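Local coordinates for protein Rnh (Ribonuclease H) (Chlorobaculum tepidum, PDB 3H08) that probably cuts the RNA strand of RNA-DNA hybrids endonucleolytically, with magnesium as cofactor, at residues T43-R46 against M47-M50; A52-G55 against L56-L59; S126-P129 against Y130-R133; R133-E136 against L137-A141. The protein carries 3 engineered substitutions. One frame throughout, in Å; residues are numbered along the deposited sequence.

Contact 1: T43-R46 against M47-M50; sequences TNNR and MELM
E48 N donates to N44 O at 2.9 Å. Three more backbone bonds of the same i+4 kind lie beside it: M47 to T43, L49 to N45 and M50 to R46. The last is the shortest, with M50 N 2.8 Å from R46 O. One side chain joins this network. T43 OG1 accepts from R46 N at 3.1 Å, a fairly straight capping bond (166°).

Packing is mostly of side-chain stems on carbonyls. E48 has CG anti to its carbonyl carbon (chi1 -69°), which sets CG against N44 O at 3.1 Å. Beyond CG the chain is extended and carries the carboxylate onward. M47 folds at chi2 and chi3, and its CE returns to 4.0 Å from R46 C. M50 CB rests on R46 O.

The polar ends have partners elsewhere. R46 forms a salt bridge with D103, N44 OD1 accepts from A13 N, and E48 OE1 is hydrogen-bonded to S71 OG. The E48 side chain lies about 3 Å from a bound magnesium ion. This is a threonine N-cap and first helical turn, presenting a predicted metal-binding carboxylate to the RNase H active site.

Contact 2: A52-G55 against L56-L59; sequences AIKG and LEAL
E57 N donates to I53 O at 2.8 Å, and L56 N to A52 O at 2.9 Å. The second bond is the straighter of the two (167°). Both are regular i+4 helix bonds. One residue further on the pattern changes. A58 N has two acceptors. Its bond to K54 O, at 3.0 Å, is weak and bent (127°). The other goes to G55 O at 3.2 Å, an i+3 bond. L59 N bonds to L56 O, again at i+3.

K54 and E57 form a long salt bridge, with K54 NZ 4.0 Å from E57 OE1. The lysine is bent at chi2, and its CD also passes near the same oxygen. E57 OE2 faces E107 OE1, a like charge, which the lysine probably helps to offset. I53 runs beside E57, and its methyl CG2 touches E57 OE2 at 3.7 Å. L56 keeps CG anti to its carbonyl carbon (chi1 -67°), which places CG 3.4 Å from A52 O. A58 CB lies against the carbonyls of K54 and G55.

Outside the turn, I53 packs on helix 102-114 at L104, I108 and L111. A52, L56 and L59 meet strand 64-69, while K54 and A58 reach I35. The arrangement is the C-terminal part of a helix lying between the mixed sheet of the RNase H fold and a neighbouring helix.

Contact 3: S126-P129 against Y130-R133; sequences SDNP and YNSR
S126 N approaches S132 OG loosely, at 4.0 Å. D127 serves the contact indirectly. Its OD2 accepts from N128 ND2 at 2.9 Å, close to the amide plane of N128 and on the anti lone pair of the carboxylate. D127 OD1 takes the amide of K123. The aspartate thus helps fix the rotation of the asparagine amide.

N128 is the N-cap of the helix. Its CG sits between the backbone N and the carbonyl carbon (chi1 67°), which turns OD1 back over the first helical amides. N131 N donates to N128 OD1 at 2.9 Å, fairly straight (163°) but from above the amide carbonyl plane. Y130 N gives the same oxygen a weak, bent bond. N128 O accepts from S132 N at 3.0 Å, and S132 OG lies equally near it. With an alanine here, the amides of Y130 and N131 would probably lose their capping oxygen and D127 OD2 its amide donor.

P129 follows. Its CG lies 4.1 Å above one face of the Y130 ring, toward the rim, and the two side chains run alongside each other. N128 OD1 is at the ring edge, 3.3 Å from Y130 CB. P129 O accepts from R133 N at 3.0 Å.

The turn opens helix 129-144 after strand 116-121. Y130 spreads over L25 and M27 of strand 18-28, and its ring meets that of Y8 on strand 4-13. N128 and N131 also touch Y8, and both lean on V122 in the loop.

Contact 4: R133-E136 against L137-A141; sequences RADE and LARLA. Engineered in segment 133-136: A134 (natural residue Cys).
D135 OD2 is gripped twice by R139. NH2 of R139 reaches D135 OD2 at 3.0 Å in a weak bond. R139 NE donates to D135 OD2 at 3.1 Å, and the pair is a salt bridge. NE comes from above the carboxylate plane, and the two flat groups are 31° apart. The D135 CG is anti to its backbone N (chi1 -180°), while R139 bends at chi3; together these bring the two charged ends together, one turn apart.

Four i+4 backbone bonds cross the contact. The shortest join L137 N to R133 O and L140 N to E136 O. A134, an engineered alanine replacing a natural cysteine, takes part through its carbonyl, which accepts from A138 N.

On another side of the helix, R133 NH1 makes a salt bridge to E136 OE1 at 3.0 Å. The oxygen lies near the guanidinium plane but is met from above its own carboxylate. L137 CD2 sits 3.7 Å above one guanidinium face of R133, over its centre. R133 NH2 also bridges to E34. A methionine in its place would probably leave E136 and E34 without their shared positive mate, and L137 CD2 without the flat face it packs on.

D135 OD1 faces D10 OD1, and both aspartates are predicted to bind magnesium. The grip of R139 on the other oxygen probably holds the D135 carboxylate in place beside D10 at the predicted metal site.

Overall arrangement
Contacts 1 and 2 follow each other along helix 44-57, their centres 14 Å apart and on opposite sides of the chain's centre. Contacts 3 and 4 share R133 on helix 129-144, with centres 10 Å apart. The two helices do not touch through these segments: contacts 1 and 4 come to about 7 Å between nearest atoms. The magnesium site lies between them. The side chains of E48 in contact 1 and D135 in contact 4 are about 3 Å and 7 Å from the magnesium ion. The side chain of N131 in contact 3 is about 6 Å from the magnesium ion. That of A52 in contact 2 is about 8 Å from the magnesium ion. D10 and D70 complete the predicted set of metal ligands.

Contact 1: T43-R46 against M47-M50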
ATOM      1  N   THR A  43       8.616 -10.178  -0.632  1.00 23.44           N
ATOM      2  CA  THR A  43       9.453  -9.308   0.162  1.00 23.26           C
ATOM      3  C   THR A  43       8.607  -8.283   0.910  1.00 23.38           C
ATOM      4  O   THR A  43       7.430  -8.043   0.568  1.00 22.76           O
ATOM      5  CB  THR A  43      10.444  -8.549  -0.718  1.00 23.65           C
ATOM      6  OG1 THR A  43       9.740  -7.563  -1.482  1.00 22.48           O
ATOM      7  CG2 THR A  43      11.162  -9.502  -1.677  1.00 25.18           C
ATOM      8  N   ASN A  44       9.195  -7.674   1.940  1.00 23.67           N
ATOM      9  CA  ASN A  44       8.511  -6.597   2.649  1.00 24.50           C
ATOM     10  C   ASN A  44       8.086  -5.460   1.721  1.00 24.35           C
ATOM     11  O   ASN A  44       6.973  -4.958   1.804  1.00 24.94           O
ATOM     12  CB  ASN A  44       9.396  -6.045   3.764  1.00 25.60           C
ATOM     13  CG  ASN A  44       9.489  -6.988   4.942  1.00 30.02           C
ATOM     14  OD1 ASN A  44       8.532  -7.125   5.703  1.00 37.16           O
ATOM     15  ND2 ASN A  44      10.619  -7.642   5.091  1.00 35.27           N
ATOM     16  N   ASN A  45       8.997  -5.020   0.857  1.00 23.93           N
ATOM     17  CA  ASN A  45       8.665  -3.953  -0.083  1.00 23.45           C
ATOM     18  C   ASN A  45       7.489  -4.288  -0.969  1.00 22.49           C
ATOM     19  O   ASN A  45       6.633  -3.461  -1.199  1.00 23.25           O
ATOM     20  CB  ASN A  45       9.867  -3.595  -0.941  1.00 24.28           C
ATOM     21  CG  ASN A  45      10.903  -2.765  -0.197  1.00 26.58           C
ATOM     22  OD1 ASN A  45      10.642  -2.240   0.891  1.00 31.44           O
ATOM     23  ND2 ASN A  45      12.057  -2.584  -0.818  1.00 26.60           N
ATOM     24  N   ARG A  46       7.443  -5.504  -1.497  1.00 21.51           N
ATOM     25  CA  ARG A  46       6.310  -5.890  -2.333  1.00 22.11           C
ATOM     26  C   ARG A  46       5.007  -5.897  -1.567  1.00 21.50           C
ATOM     27  O   ARG A  46       3.953  -5.452  -2.101  1.00 23.53           O
ATOM     28  CB  ARG A  46       6.549  -7.244  -3.008  1.00 22.47           C
ATOM     29  CG  ARG A  46       7.481  -7.147  -4.174  1.00 22.84           C
ATOM     30  CD  ARG A  46       7.515  -8.428  -5.017  1.00 24.33           C
ATOM     31  NE  ARG A  46       6.283  -8.687  -5.755  1.00 24.33           N
ATOM     32  CZ  ARG A  46       5.995  -8.211  -6.961  1.00 24.54           C
ATOM     33  NH1 ARG A  46       6.815  -7.368  -7.580  1.00 23.77           N
ATOM     34  NH2 ARG A  46       4.843  -8.558  -7.543  1.00 25.65           N
ATOM     35  N   MET A  47       5.033  -6.371  -0.326  1.00 21.48           N
ATOM     36  CA  MET A  47       3.783  -6.395   0.452  1.00 21.91           C
ATOM     37  C   MET A  47       3.319  -4.970   0.854  1.00 22.27           C
ATOM     38  O   MET A  47       2.145  -4.711   0.913  1.00 23.15           O
ATOM     39  CB  MET A  47       3.909  -7.270   1.675  1.00 21.86           C
ATOM     40  CG  MET A  47       4.034  -8.736   1.367  1.00 21.70           C
ATOM     41  SD  MET A  47       2.551  -9.485   0.613  1.00 25.69           S
ATOM     42  CE  MET A  47       2.890  -9.241  -1.101  1.00 25.29           C
ATOM     43  N   GLU A  48       4.269  -4.083   1.107  1.00 22.39           N
ATOM     44  CA  GLU A  48       3.989  -2.671   1.355  1.00 23.41           C
ATOM     45  C   GLU A  48       3.293  -2.036   0.173  1.00 24.02           C
ATOM     46  O   GLU A  48       2.322  -1.303   0.345  1.00 24.03           O
ATOM     47  CB  GLU A  48       5.293  -1.934   1.671  1.00 23.44           C
ATOM     48  CG  GLU A  48       5.882  -2.361   3.027  1.00 25.49           C
ATOM     49  CD  GLU A  48       7.358  -1.941   3.262  1.00 27.27           C
ATOM     50  OE1 GLU A  48       7.965  -1.126   2.508  1.00 30.76           O
ATOM     51  OE2 GLU A  48       7.935  -2.448   4.245  1.00 34.90           O
ATOM     52  N   LEU A  49       3.785  -2.303  -1.041  1.00 23.00           N
ATOM     53  CA  LEU A  49       3.132  -1.754  -2.241  1.00 23.12           C
ATOM     54  C   LEU A  49       1.790  -2.413  -2.456  1.00 23.26           C
ATOM     55  O   LEU A  49       0.815  -1.750  -2.792  1.00 23.93           O
ATOM     56  CB  LEU A  49       3.990  -1.966  -3.459  1.00 23.79           C
ATOM     57  CG  LEU A  49       5.330  -1.267  -3.530  1.00 24.83           C
ATOM     58  CD1 LEU A  49       5.880  -1.419  -4.935  1.00 23.89           C
ATOM     59  CD2 LEU A  49       5.198   0.167  -3.204  1.00 28.95           C
ATOM     60  N   MET A  50       1.749  -3.731  -2.305  1.00 23.41           N
ATOM     61  CA  MET A  50       0.493  -4.468  -2.534  1.00 23.49           C
ATOM     62  C   MET A  50      -0.627  -3.978  -1.632  1.00 23.04           C
ATOM     63  O   MET A  50      -1.787  -3.874  -2.024  1.00 23.24           O
ATOM     64  CB  MET A  50       0.706  -5.965  -2.365  1.00 24.54           C
ATOM     65  CG  MET A  50      -0.475  -6.753  -2.847  1.00 26.61           C
ATOM     66  SD  MET A  50      -0.626  -6.704  -4.629  1.00 35.01           S
ATOM     67  CE  MET A  50       0.779  -7.688  -5.120  1.00 37.56           C
TER

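Contact 2: A52-G55 against L56-L59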
ATOM      1  N   ALA A  52      -1.152  -0.974  -0.516  1.00 22.24           N
ATOM      2  CA  ALA A  52      -1.651   0.268  -1.111  1.00 22.75           C
ATOM      3  C   ALA A  52      -2.457  -0.007  -2.377  1.00 22.42           C
ATOM      4  O   ALA A  52      -3.510   0.586  -2.589  1.00 22.16           O
ATOM      5  CB  ALA A  52      -0.525   1.199  -1.364  1.00 22.80           C
ATOM      6  N   ILE A  53      -1.952  -0.883  -3.247  1.00 22.78           N
ATOM      7  CA  ILE A  53      -2.683  -1.258  -4.468  1.00 22.03           C
ATOM      8  C   ILE A  53      -4.059  -1.814  -4.169  1.00 21.81           C
ATOM      9  O   ILE A  53      -5.053  -1.378  -4.728  1.00 21.74           O
ATOM     10  CB  ILE A  53      -1.877  -2.272  -5.284  1.00 23.19           C
ATOM     11  CG1 ILE A  53      -0.641  -1.563  -5.885  1.00 22.53           C
ATOM     12  CG2 ILE A  53      -2.737  -2.932  -6.357  1.00 23.28           C
ATOM     13  CD1 ILE A  53       0.431  -2.498  -6.369  1.00 24.14           C
ATOM     14  N   LYS A  54      -4.096  -2.770  -3.262  1.00 21.42           N
ATOM     15  CA  LYS A  54      -5.333  -3.439  -2.923  1.00 22.15           C
ATOM     16  C   LYS A  54      -6.292  -2.455  -2.230  1.00 22.07           C
ATOM     17  O   LYS A  54      -7.495  -2.470  -2.506  1.00 23.27           O
ATOM     18  CB  LYS A  54      -5.036  -4.661  -2.065  1.00 22.85           C
ATOM     19  CG  LYS A  54      -4.271  -5.752  -2.786  1.00 25.61           C
ATOM     20  CD  LYS A  54      -5.111  -6.411  -3.810  1.00 27.04           C
ATOM     21  CE  LYS A  54      -4.421  -7.608  -4.344  1.00 30.45           C
ATOM     22  NZ  LYS A  54      -5.233  -8.200  -5.433  1.00 35.49           N
ATOM     23  N   GLY A  55      -5.774  -1.606  -1.337  1.00 21.67           N
ATOM     24  CA  GLY A  55      -6.583  -0.598  -0.706  1.00 22.21           C
ATOM     25  C   GLY A  55      -7.237   0.302  -1.740  1.00 22.21           C
ATOM     26  O   GLY A  55      -8.417   0.585  -1.671  1.00 23.04           O
ATOM     27  N   LEU A  56      -6.447   0.808  -2.681  1.00 21.26           N
ATOM     28  CA  LEU A  56      -6.993   1.678  -3.717  1.00 21.33           C
ATOM     29  C   LEU A  56      -7.967   0.930  -4.637  1.00 21.82           C
ATOM     30  O   LEU A  56      -8.964   1.504  -5.061  1.00 22.30           O
ATOM     31  CB  LEU A  56      -5.869   2.356  -4.495  1.00 21.45           C
ATOM     32  CG  LEU A  56      -5.046   3.363  -3.675  1.00 21.51           C
ATOM     33  CD1 LEU A  56      -3.780   3.727  -4.435  1.00 24.70           C
ATOM     34  CD2 LEU A  56      -5.820   4.600  -3.329  1.00 22.69           C
ATOM     35  N   GLU A  57      -7.671  -0.326  -4.951  1.00 21.54           N
ATOM     36  CA  GLU A  57      -8.561  -1.139  -5.789  1.00 22.43           C
ATOM     37  C   GLU A  57      -9.922  -1.381  -5.129  1.00 21.86           C
ATOM     38  O   GLU A  57     -10.902  -1.651  -5.822  1.00 23.38           O
ATOM     39  CB  GLU A  57      -7.915  -2.460  -6.137  1.00 22.91           C
ATOM     40  CG  GLU A  57      -6.860  -2.333  -7.187  1.00 24.48           C
ATOM     41  CD  GLU A  57      -6.211  -3.652  -7.610  1.00 26.81           C
ATOM     42  OE1 GLU A  57      -6.359  -4.679  -6.923  1.00 32.80           O
ATOM     43  OE2 GLU A  57      -5.539  -3.641  -8.678  1.00 34.36           O
ATOM     44  N   ALA A  58      -9.970  -1.279  -3.801  1.00 22.87           N
ATOM     45  CA  ALA A  58     -11.212  -1.517  -3.031  1.00 22.70           C
ATOM     46  C   ALA A  58     -12.182  -0.348  -3.093  1.00 23.16           C
ATOM     47  O   ALA A  58     -13.347  -0.480  -2.740  1.00 24.51           O
ATOM     48  CB  ALA A  58     -10.891  -1.830  -1.604  1.00 22.82           C
ATOM     49  N   LEU A  59     -11.729   0.782  -3.585  1.00 23.25           N
ATOM     50  CA  LEU A  59     -12.613   1.915  -3.767  1.00 23.21           C
ATOM     51  C   LEU A  59     -13.545   1.670  -4.967  1.00 23.76           C
ATOM     52  O   LEU A  59     -13.094   1.299  -6.047  1.00 24.00           O
ATOM     53  CB  LEU A  59     -11.791   3.160  -3.987  1.00 22.74           C
ATOM     54  CG  LEU A  59     -10.864   3.559  -2.858  1.00 23.19           C
ATOM     55  CD1 LEU A  59      -9.868   4.569  -3.347  1.00 24.20           C
ATOM     56  CD2 LEU A  59     -11.608   4.100  -1.717  1.00 26.55           C
TER

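Contact 3: S126-P129 against Y130-R133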
ATOM      1  N   SER A 126       2.702   0.750  15.145  1.00 34.28           N
ATOM      2  CA  SER A 126       2.577   1.407  16.444  1.00 33.43           C
ATOM      3  C   SER A 126       1.821   2.742  16.419  1.00 32.87           C
ATOM      4  O   SER A 126       1.260   3.143  17.420  1.00 34.78           O
ATOM      5  CB  SER A 126       3.963   1.690  16.996  1.00 34.43           C
ATOM      6  OG  SER A 126       4.044   3.018  17.486  1.00 38.33           O
ATOM      7  N   ASP A 127       1.876   3.431  15.278  1.00 29.72           N
ATOM      8  CA  ASP A 127       1.683   4.891  15.178  1.00 27.68           C
ATOM      9  C   ASP A 127       0.277   5.353  15.551  1.00 25.51           C
ATOM     10  O   ASP A 127       0.083   6.445  16.107  1.00 26.06           O
ATOM     11  CB  ASP A 127       2.009   5.273  13.719  1.00 26.88           C
ATOM     12  CG  ASP A 127       1.846   6.737  13.431  1.00 27.18           C
ATOM     13  OD1 ASP A 127       2.850   7.468  13.499  1.00 26.56           O
ATOM     14  OD2 ASP A 127       0.734   7.158  13.059  1.00 24.31           O
ATOM     15  N   ASN A 128      -0.700   4.514  15.229  1.00 23.94           N
ATOM     16  CA  ASN A 128      -2.106   4.792  15.454  1.00 23.26           C
ATOM     17  C   ASN A 128      -2.849   3.461  15.350  1.00 22.59           C
ATOM     18  O   ASN A 128      -2.296   2.504  14.785  1.00 22.76           O
ATOM     19  CB  ASN A 128      -2.615   5.816  14.424  1.00 22.62           C
ATOM     20  CG  ASN A 128      -2.636   5.261  13.023  1.00 21.44           C
ATOM     21  OD1 ASN A 128      -3.559   4.523  12.649  1.00 22.11           O
ATOM     22  ND2 ASN A 128      -1.614   5.609  12.223  1.00 21.11           N
ATOM     23  N   PRO A 129      -4.075   3.375  15.876  1.00 23.72           N
ATOM     24  CA  PRO A 129      -4.775   2.079  15.925  1.00 22.82           C
ATOM     25  C   PRO A 129      -5.199   1.542  14.577  1.00 22.42           C
ATOM     26  O   PRO A 129      -5.477   0.340  14.446  1.00 21.30           O
ATOM     27  CB  PRO A 129      -6.026   2.347  16.777  1.00 24.22           C
ATOM     28  CG  PRO A 129      -6.114   3.794  16.974  1.00 24.47           C
ATOM     29  CD  PRO A 129      -4.854   4.462  16.493  1.00 23.88           C
ATOM     30  N   TYR A 130      -5.277   2.424  13.578  1.00 21.39           N
ATOM     31  CA  TYR A 130      -5.735   2.010  12.240  1.00 21.50           C
ATOM     32  C   TYR A 130      -4.625   1.354  11.441  1.00 21.27           C
ATOM     33  O   TYR A 130      -4.803   0.267  10.903  1.00 21.77           O
ATOM     34  CB  TYR A 130      -6.386   3.174  11.532  1.00 21.85           C
ATOM     35  CG  TYR A 130      -7.435   3.839  12.413  1.00 20.76           C
ATOM     36  CD1 TYR A 130      -8.665   3.215  12.670  1.00 22.50           C
ATOM     37  CD2 TYR A 130      -7.168   5.035  13.040  1.00 22.49           C
ATOM     38  CE1 TYR A 130      -9.619   3.823  13.504  1.00 23.03           C
ATOM     39  CE2 TYR A 130      -8.106   5.647  13.868  1.00 22.28           C
ATOM     40  CZ  TYR A 130      -9.332   5.032  14.097  1.00 22.77           C
ATOM     41  OH  TYR A 130     -10.252   5.632  14.935  1.00 23.29           O
ATOM     42  N   ASN A 131      -3.445   1.960  11.402  1.00 21.56           N
ATOM     43  CA  ASN A 131      -2.297   1.221  10.875  1.00 20.81           C
ATOM     44  C   ASN A 131      -2.015  -0.017  11.680  1.00 21.21           C
ATOM     45  O   ASN A 131      -1.624  -1.015  11.127  1.00 22.87           O
ATOM     46  CB  ASN A 131      -1.040   2.090  10.765  1.00 20.75           C
ATOM     47  CG  ASN A 131      -1.063   2.974   9.561  1.00 18.97           C
ATOM     48  OD1 ASN A 131      -0.868   2.500   8.391  1.00 22.24           O
ATOM     49  ND2 ASN A 131      -1.290   4.223   9.787  1.00 15.08           N
ATOM     50  N   SER A 132      -2.207   0.030  13.004  1.00 20.80           N
ATOM     51  CA  SER A 132      -1.974  -1.177  13.790  1.00 21.00           C
ATOM     52  C   SER A 132      -2.920  -2.292  13.344  1.00 20.94           C
ATOM     53  O   SER A 132      -2.533  -3.470  13.284  1.00 21.79           O
ATOM     54  CB  SER A 132      -2.193  -0.901  15.251  1.00 21.61           C
ATOM     55  OG  SER A 132      -1.150  -0.093  15.765  1.00 25.78           O
ATOM     56  N   ARG A 133      -4.166  -1.936  13.082  1.00 21.34           N
ATOM     57  CA  ARG A 133      -5.133  -2.946  12.622  1.00 21.45           C
ATOM     58  C   ARG A 133      -4.752  -3.497  11.256  1.00 21.64           C
ATOM     59  O   ARG A 133      -4.819  -4.722  11.037  1.00 21.46           O
ATOM     60  CB  ARG A 133      -6.574  -2.380  12.617  1.00 22.43           C
ATOM     61  CG  ARG A 133      -7.610  -3.325  12.077  1.00 20.24           C
ATOM     62  CD  ARG A 133      -7.708  -4.579  12.886  1.00 20.50           C
ATOM     63  NE  ARG A 133      -8.823  -5.381  12.421  1.00 18.80           N
ATOM     64  CZ  ARG A 133      -8.974  -6.658  12.656  1.00 19.23           C
ATOM     65  NH1 ARG A 133      -8.107  -7.296  13.400  1.00 22.16           N
ATOM     66  NH2 ARG A 133     -10.041  -7.290  12.200  1.00 19.71           N
TER

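Contact 4: R133-E136 against L137-A141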
ATOM      1  N   ARG A 133      -4.166  -1.936  13.082  1.00 21.34           N
ATOM      2  CA  ARG A 133      -5.133  -2.946  12.622  1.00 21.45           C
ATOM      3  C   ARG A 133      -4.752  -3.497  11.256  1.00 21.64           C
ATOM      4  O   ARG A 133      -4.819  -4.722  11.037  1.00 21.46           O
ATOM      5  CB  ARG A 133      -6.574  -2.380  12.617  1.00 22.43           C
ATOM      6  CG  ARG A 133      -7.610  -3.325  12.077  1.00 20.24           C
ATOM      7  CD  ARG A 133      -7.708  -4.579  12.886  1.00 20.50           C
ATOM      8  NE  ARG A 133      -8.823  -5.381  12.421  1.00 18.80           N
ATOM      9  CZ  ARG A 133      -8.974  -6.658  12.656  1.00 19.23           C
ATOM     10  NH1 ARG A 133      -8.107  -7.296  13.400  1.00 22.16           N
ATOM     11  NH2 ARG A 133     -10.041  -7.290  12.200  1.00 19.71           N
ATOM     12  N   ALA A 134      -4.333  -2.620  10.353  1.00 21.80           N
ATOM     13  CA  ALA A 134      -3.853  -3.036   9.042  1.00 21.77           C
ATOM     14  C   ALA A 134      -2.677  -4.030   9.173  1.00 22.13           C
ATOM     15  O   ALA A 134      -2.631  -5.055   8.453  1.00 22.73           O
ATOM     16  CB  ALA A 134      -3.466  -1.817   8.216  1.00 23.55           C
ATOM     17  N   ASP A 135      -1.737  -3.722  10.064  1.00 22.10           N
ATOM     18  CA  ASP A 135      -0.608  -4.617  10.362  1.00 23.27           C
ATOM     19  C   ASP A 135      -1.083  -5.981  10.890  1.00 23.10           C
ATOM     20  O   ASP A 135      -0.601  -7.045  10.449  1.00 22.01           O
ATOM     21  CB  ASP A 135       0.311  -3.921  11.344  1.00 23.26           C
ATOM     22  CG  ASP A 135       1.533  -4.773  11.720  1.00 25.14           C
ATOM     23  OD1 ASP A 135       2.344  -5.096  10.811  1.00 33.69           O
ATOM     24  OD2 ASP A 135       1.648  -5.136  12.882  1.00 28.80           O
ATOM     25  N   GLU A 136      -2.052  -5.964  11.828  1.00 22.26           N
ATOM     26  CA  GLU A 136      -2.622  -7.165  12.400  1.00 22.49           C
ATOM     27  C   GLU A 136      -3.262  -7.991  11.290  1.00 20.64           C
ATOM     28  O   GLU A 136      -3.093  -9.199  11.253  1.00 21.18           O
ATOM     29  CB  GLU A 136      -3.676  -6.801  13.456  1.00 22.68           C
ATOM     30  CG  GLU A 136      -4.268  -7.925  14.248  1.00 23.54           C
ATOM     31  CD  GLU A 136      -5.368  -7.485  15.243  1.00 23.92           C
ATOM     32  OE1 GLU A 136      -5.846  -6.311  15.181  1.00 24.14           O
ATOM     33  OE2 GLU A 136      -5.737  -8.307  16.097  1.00 26.55           O
ATOM     34  N   LEU A 137      -3.972  -7.342  10.377  1.00 22.18           N
ATOM     35  CA  LEU A 137      -4.637  -8.041   9.297  1.00 22.20           C
ATOM     36  C   LEU A 137      -3.612  -8.699   8.352  1.00 21.82           C
ATOM     37  O   LEU A 137      -3.795  -9.832   7.906  1.00 22.24           O
ATOM     38  CB  LEU A 137      -5.467  -7.051   8.487  1.00 22.91           C
ATOM     39  CG  LEU A 137      -6.780  -6.628   9.126  1.00 25.57           C
ATOM     40  CD1 LEU A 137      -7.399  -5.524   8.312  1.00 27.39           C
ATOM     41  CD2 LEU A 137      -7.699  -7.780   9.248  1.00 26.97           C
ATOM     42  N   ALA A 138      -2.488  -8.030   8.135  1.00 21.42           N
ATOM     43  CA  ALA A 138      -1.434  -8.598   7.264  1.00 21.61           C
ATOM     44  C   ALA A 138      -0.843  -9.847   7.917  1.00 21.53           C
ATOM     45  O   ALA A 138      -0.623 -10.878   7.266  1.00 22.06           O
ATOM     46  CB  ALA A 138      -0.349  -7.625   7.030  1.00 21.20           C
ATOM     47  N   ARG A 139      -0.593  -9.751   9.213  1.00 20.86           N
ATOM     48  CA  ARG A 139      -0.024 -10.867   9.957  1.00 21.52           C
ATOM     49  C   ARG A 139      -1.010 -12.017  10.072  1.00 20.57           C
ATOM     50  O   ARG A 139      -0.605 -13.188  10.059  1.00 21.18           O
ATOM     51  CB  ARG A 139       0.464 -10.406  11.311  1.00 21.10           C
ATOM     52  CG  ARG A 139       1.755  -9.541  11.214  1.00 22.06           C
ATOM     53  CD  ARG A 139       2.323  -9.188  12.574  1.00 25.72           C
ATOM     54  NE  ARG A 139       1.562  -8.171  13.204  1.00 29.39           N
ATOM     55  CZ  ARG A 139       1.103  -8.178  14.450  1.00 26.17           C
ATOM     56  NH1 ARG A 139       1.293  -9.177  15.314  1.00 26.00           N
ATOM     57  NH2 ARG A 139       0.435  -7.113  14.824  1.00 27.51           N
ATOM     58  N   LEU A 140      -2.284 -11.668  10.217  0.50 21.43           N
ATOM     59  CA  LEU A 140      -3.404 -12.605  10.226  0.50 21.74           C
ATOM     60  C   LEU A 140      -3.393 -13.467   8.967  0.50 21.50           C
ATOM     61  O   LEU A 140      -3.580 -14.677   9.027  0.50 21.35           O
ATOM     62  CB  LEU A 140      -4.712 -11.789  10.306  0.50 22.64           C
ATOM     63  CG  LEU A 140      -6.004 -12.328  10.926  0.50 23.02           C
ATOM     64  CD1 LEU A 140      -5.786 -13.396  12.020  0.50 22.10           C
ATOM     65  CD2 LEU A 140      -6.811 -11.128  11.490  0.50 23.25           C
ATOM     66  N   ALA A 141      -3.191 -12.824   7.818  1.00 20.43           N
ATOM     67  CA  ALA A 141      -3.145 -13.523   6.517  1.00 21.00           C
ATOM     68  C   ALA A 141      -1.998 -14.535   6.433  1.00 20.52           C
ATOM     69  O   ALA A 141      -2.174 -15.617   5.938  1.00 20.97           O
ATOM     70  CB  ALA A 141      -3.064 -12.540   5.384  1.00 21.28           C
TER